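Local coordinates for conserved domain protein (Streptococcus pneumoniae, PDB 2FI0) that is of unknown function but belongs to the DUF1858 family and folds as a small single chain of short helices with a two-stranded sheet, at residues Pro14-Val19 and Leu41-Val46. Residues are numbered along the deposited sequence; the frame is centred on the assembly and turned at random.
Sequences PVAEVV and LMRNTV
Arg-43 passes its side chain across Val-19 at a slant and sets its backbone against Ala-16, bringing the end of the short helix 40-43 up to the face of helix 15-21. The two backbones come nearest at Ala-16 and Arg-43, whose CA atoms are 6.0 Å apart. At the root of the arginine, CB and CG make no close contact across the segments; here the methyl CB of Ala-16 meets the backbone instead, 3.7 Å from the carbonyl O of Arg-43. CG stands anti to the backbone N (chi1 -178°) and CD continues the extended run, which carries the chain toward Val-19; CD then lies 3.6 Å from Val-19 CG1 and also touches CB and CG2. The chain bends at chi3 (69°), and beyond the bend NE passes 3.4 Å from Val-19 CG1, a methyl that covers one face of the guanidinium and still reaches CZ at 4.0 Å. The N-H of NE is taken up by a water at 2.8 Å, which also accepts from Asn-44 ND2 at 2.7 Å and makes a weak bond to the carbonyl O of Ala-16. This water thus links the two segments, which share no direct hydrogen bond. At the tip, NH1 bonds the carbonyl O of Leu-37, in the loop ahead of helix 40-43, and more weakly that of Ala-38. Beside the arginine, Asn-44 sets ND2 3.8 Å from Ala-16 CB. The contact is helix packing in a domain of short helices with a small parallel sheet, helix 15-21 following strand 8-10: helix 26-29 touches Val-19 through Leu-29 and Arg-43 through Leu-26, while backbone bonds from Val-15 to Val-50 and Ala-16 to Gly-47 tie helix 15-21 to the region of helix 46-49.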
loop_
_atom_site.group_PDB
_atom_site.type_symbol
_atom_site.label_atom_id
_atom_site.label_comp_id
_atom_site.label_asym_id
_atom_site.label_seq_id
_atom_site.Cartn_x
_atom_site.Cartn_y
_atom_site.Cartn_z
ATOM N N PRO A 14 -3.558 0.867 8.068
ATOM C CA PRO A 14 -4.155 1.838 7.141
ATOM C C PRO A 14 -3.200 2.347 6.061
ATOM O O PRO A 14 -2.043 2.611 6.341
ATOM C CB PRO A 14 -4.599 2.988 8.065
ATOM C CG PRO A 14 -4.814 2.341 9.382
ATOM C CD PRO A 14 -3.757 1.264 9.474
ATOM N N VAL A 15 -3.692 2.485 4.835
ATOM C CA VAL A 15 -2.836 2.867 3.710
ATOM C C VAL A 15 -2.120 4.212 3.949
ATOM O O VAL A 15 -0.964 4.389 3.545
ATOM C CB VAL A 15 -3.612 2.898 2.370
ATOM C CG1 VAL A 15 -2.714 3.378 1.244
ATOM C CG2 VAL A 15 -4.099 1.527 2.031
ATOM N N ALA A 16 -2.794 5.135 4.624
ATOM C CA ALA A 16 -2.182 6.424 4.986
ATOM C C ALA A 16 -0.908 6.273 5.845
ATOM O O ALA A 16 0.066 7.010 5.653
ATOM C CB ALA A 16 -3.191 7.302 5.704
ATOM N N GLU A 17 -0.924 5.335 6.792
ATOM C CA GLU A 17 0.245 5.080 7.633
ATOM C C GLU A 17 1.417 4.530 6.813
ATOM O O GLU A 17 2.582 4.855 7.060
ATOM C CB GLU A 17 -0.089 4.087 8.743
ATOM C CG GLU A 17 -1.007 4.626 9.800
ATOM C CD GLU A 17 -1.249 3.640 10.936
ATOM O OE1 GLU A 17 -0.356 2.799 11.210
ATOM O OE2 GLU A 17 -2.336 3.720 11.564
ATOM N N VAL A 18 1.096 3.682 5.849
ATOM C CA VAL A 18 2.100 3.174 4.937
ATOM C C VAL A 18 2.746 4.349 4.185
ATOM O O VAL A 18 3.958 4.456 4.139
ATOM C CB VAL A 18 1.524 2.137 3.946
ATOM C CG1 VAL A 18 2.572 1.728 2.953
ATOM C CG2 VAL A 18 1.002 0.917 4.687
ATOM N N VAL A 19 1.924 5.232 3.624
ATOM C CA VAL A 19 2.417 6.285 2.737
ATOM C C VAL A 19 3.196 7.353 3.517
ATOM O O VAL A 19 4.192 7.868 3.021
ATOM C CB VAL A 19 1.269 6.900 1.898
ATOM C CG1 VAL A 19 1.742 8.143 1.115
ATOM C CG2 VAL A 19 0.709 5.870 0.953
ATOM N N LEU A 41 -5.960 14.758 0.514
ATOM C CA LEU A 41 -7.265 14.839 1.160
ATOM C C LEU A 41 -7.971 13.478 1.106
ATOM O O LEU A 41 -8.474 13.010 2.126
ATOM C CB LEU A 41 -8.128 15.947 0.533
ATOM C CG LEU A 41 -9.548 16.130 1.078
ATOM C CD1 LEU A 41 -9.545 16.392 2.581
ATOM C CD2 LEU A 41 -10.239 17.255 0.346
ATOM N N MET A 42 -7.972 12.842 -0.068
ATOM C CA MET A 42 -8.571 11.504 -0.223
ATOM C C MET A 42 -7.805 10.460 0.583
ATOM O O MET A 42 -8.399 9.672 1.314
ATOM C CB MET A 42 -8.595 11.043 -1.689
ATOM C CG MET A 42 -9.568 11.735 -2.651
ATOM S SD MET A 42 -11.321 11.871 -2.186
ATOM C CE MET A 42 -11.510 10.240 -1.464
ATOM N N ARG A 43 -6.483 10.448 0.436
ATOM C CA ARG A 43 -5.652 9.497 1.163
ATOM C C ARG A 43 -5.789 9.636 2.682
ATOM O O ARG A 43 -5.724 8.642 3.405
ATOM C CB ARG A 43 -4.184 9.647 0.767
ATOM C CG ARG A 43 -3.260 8.644 1.444
ATOM C CD ARG A 43 -1.835 8.714 0.895
ATOM N NE ARG A 43 -1.131 9.944 1.263
ATOM C CZ ARG A 43 -0.944 10.993 0.464
ATOM N NH1 ARG A 43 -1.388 11.004 -0.786
ATOM N NH2 ARG A 43 -0.286 12.048 0.921
ATOM N N ASN A 44 -5.976 10.854 3.174
ATOM C CA ASN A 44 -6.111 11.048 4.615
ATOM C C ASN A 44 -7.560 10.984 5.115
ATOM O O ASN A 44 -7.826 11.272 6.287
ATOM C CB ASN A 44 -5.405 12.329 5.044
ATOM C CG ASN A 44 -3.890 12.248 4.853
ATOM O OD1 ASN A 44 -3.251 13.230 4.479
ATOM N ND2 ASN A 44 -3.313 11.078 5.124
ATOM N N THR A 45 -8.479 10.596 4.225
ATOM C CA THR A 45 -9.862 10.277 4.593
ATOM C C THR A 45 -10.102 8.767 4.400
ATOM O O THR A 45 -10.045 7.998 5.370
ATOM C CB THR A 45 -10.896 11.126 3.800
ATOM O OG1 THR A 45 -10.660 11.007 2.390
ATOM C CG2 THR A 45 -10.819 12.595 4.205
ATOM N N VAL A 46 -10.331 8.337 3.157
ATOM C CA VAL A 46 -10.537 6.904 2.881
ATOM C C VAL A 46 -9.323 6.050 3.278
ATOM O O VAL A 46 -9.494 4.953 3.817
ATOM C CB VAL A 46 -10.956 6.606 1.395
ATOM C CG1 VAL A 46 -9.968 7.176 0.392
ATOM C CG2 VAL A 46 -11.097 5.096 1.156
HETATM O O HOH W 1 -1.269 9.746 4.075
#